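VIN1 (Oscarella pearsei, PDB 6BFI) binds actin filaments as a vinculin homolog of a sponge and may play a role in cell-cell adhesion. Local coordinates at residues R679-W684 / D690-V695. Numbering follows the deposited sequence.
Sequences READQW and DLISLV
The indole of W684 and the branched side chain of I692 cross at about a right angle, with CD1 of I692 reaching CD1 of W684 obliquely at 4.0 Å. At the edge of the indole, in its plane, lies the carbonyl oxygen of A681, and W832 meets W684 edge-to-face. With CG anti to its carbonyl carbon (chi1 -52°), W684 leads its ring away from helix 690-710, leaving CB to rest against CG1 of I692 at 4.0 Å. The two gamma branches of I692 divide the work: CG1, beside the backbone N, carries CD1 to the tryptophan, while CG2, anti to that N, comes 3.4 Å from O of A681. One turn further on, CG1 of V695 packs on CB of A681 at 3.9 Å. With just a methyl at A681, the two backbones can come close, CA of A681 lying 5.7 Å from CA of I692. Q683 folds its amide back, NE2 donating to O of E680 at 3.3 Å in the carbonyl plane. The contact joins the end of helix 669-682 to the beginning of helix 690-710 across a short loop, a helix hairpin within the vinculin-family helical architecture; helix 786-817 touches both E680 and V695. D682 forms salt bridges with R659 and K696, and E680 with R812, while the buried meeting of the segments is mainly apolar, with A681 O beside a methyl.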
# COMPACT_ATOMS: atom_id res chain seq x y z
N ARG A 679 21.62 5.95 -10.74
CA ARG A 679 21.34 5.38 -12.05
C ARG A 679 19.88 5.58 -12.44
O ARG A 679 19.58 5.76 -13.63
CB ARG A 679 21.70 3.90 -12.07
CG ARG A 679 21.89 3.33 -13.46
CD ARG A 679 22.75 2.08 -13.41
NE ARG A 679 24.07 2.33 -12.84
CZ ARG A 679 24.43 1.98 -11.60
NH1 ARG A 679 23.57 1.36 -10.81
NH2 ARG A 679 25.65 2.26 -11.16
N GLU A 680 18.97 5.55 -11.47
CA GLU A 680 17.57 5.84 -11.77
C GLU A 680 17.40 7.27 -12.26
O GLU A 680 16.67 7.52 -13.23
CB GLU A 680 16.69 5.58 -10.54
CG GLU A 680 15.21 5.86 -10.75
CD GLU A 680 14.56 4.88 -11.71
OE1 GLU A 680 15.06 3.74 -11.82
OE2 GLU A 680 13.55 5.25 -12.34
N ALA A 681 18.06 8.22 -11.61
CA ALA A 681 17.94 9.62 -12.00
C ALA A 681 18.82 9.99 -13.19
O ALA A 681 18.58 11.04 -13.80
CB ALA A 681 18.27 10.53 -10.81
N ASP A 682 19.80 9.16 -13.54
CA ASP A 682 20.77 9.54 -14.56
C ASP A 682 20.20 9.46 -15.97
O ASP A 682 20.67 10.16 -16.87
CB ASP A 682 22.02 8.67 -14.46
CG ASP A 682 23.17 9.18 -15.31
OD1 ASP A 682 23.31 10.42 -15.44
OD2 ASP A 682 23.94 8.35 -15.84
N GLN A 683 19.19 8.61 -16.18
CA GLN A 683 18.59 8.48 -17.51
C GLN A 683 17.78 9.70 -17.91
O GLN A 683 17.35 9.79 -19.07
CB GLN A 683 17.71 7.23 -17.56
CG GLN A 683 16.72 7.09 -16.42
CD GLN A 683 15.94 5.80 -16.47
OE1 GLN A 683 15.66 5.27 -17.55
NE2 GLN A 683 15.57 5.27 -15.31
N TRP A 684 17.57 10.65 -17.00
CA TRP A 684 16.87 11.90 -17.30
C TRP A 684 17.87 13.05 -17.35
O TRP A 684 18.81 13.11 -16.55
CB TRP A 684 15.81 12.20 -16.24
CG TRP A 684 14.87 11.07 -15.99
CD1 TRP A 684 14.98 10.11 -15.04
CD2 TRP A 684 13.66 10.79 -16.71
NE1 TRP A 684 13.92 9.24 -15.11
CE2 TRP A 684 13.09 9.64 -16.13
CE3 TRP A 684 13.00 11.40 -17.78
CZ2 TRP A 684 11.90 9.08 -16.59
CZ3 TRP A 684 11.82 10.84 -18.24
CH2 TRP A 684 11.28 9.70 -17.65
N ASP A 690 14.48 20.27 -11.47
CA ASP A 690 15.27 20.36 -10.26
C ASP A 690 15.21 19.09 -9.41
O ASP A 690 16.13 18.85 -8.62
CB ASP A 690 14.82 21.56 -9.42
CG ASP A 690 14.91 22.87 -10.19
OD1 ASP A 690 15.81 23.00 -11.04
OD2 ASP A 690 14.07 23.77 -9.94
N LEU A 691 14.16 18.28 -9.57
CA LEU A 691 14.04 17.05 -8.80
C LEU A 691 15.19 16.10 -9.11
O LEU A 691 15.80 15.53 -8.21
CB LEU A 691 12.69 16.39 -9.08
CG LEU A 691 12.26 15.20 -8.20
CD1 LEU A 691 10.76 15.21 -8.01
CD2 LEU A 691 12.69 13.87 -8.81
N ILE A 692 15.49 15.92 -10.40
CA ILE A 692 16.60 15.06 -10.80
C ILE A 692 17.91 15.59 -10.24
O ILE A 692 18.79 14.82 -9.84
CB ILE A 692 16.64 14.94 -12.34
CG1 ILE A 692 15.36 14.28 -12.85
CG2 ILE A 692 17.86 14.16 -12.79
CD1 ILE A 692 15.08 12.93 -12.23
N SER A 693 18.06 16.92 -10.18
CA SER A 693 19.27 17.51 -9.63
C SER A 693 19.41 17.19 -8.14
O SER A 693 20.47 16.73 -7.69
CB SER A 693 19.25 19.03 -9.84
OG SER A 693 18.87 19.34 -11.17
N LEU A 694 18.34 17.41 -7.37
CA LEU A 694 18.37 17.10 -5.94
C LEU A 694 18.66 15.63 -5.71
O LEU A 694 19.41 15.27 -4.79
CB LEU A 694 17.05 17.49 -5.28
CG LEU A 694 16.55 18.93 -5.43
CD1 LEU A 694 15.35 19.17 -4.53
CD2 LEU A 694 17.66 19.93 -5.12
N VAL A 695 18.08 14.75 -6.53
CA VAL A 695 18.24 13.32 -6.31
C VAL A 695 19.67 12.88 -6.65
O VAL A 695 20.27 12.08 -5.93
CB VAL A 695 17.20 12.54 -7.12
CG1 VAL A 695 17.50 11.07 -7.07
CG2 VAL A 695 15.80 12.80 -6.58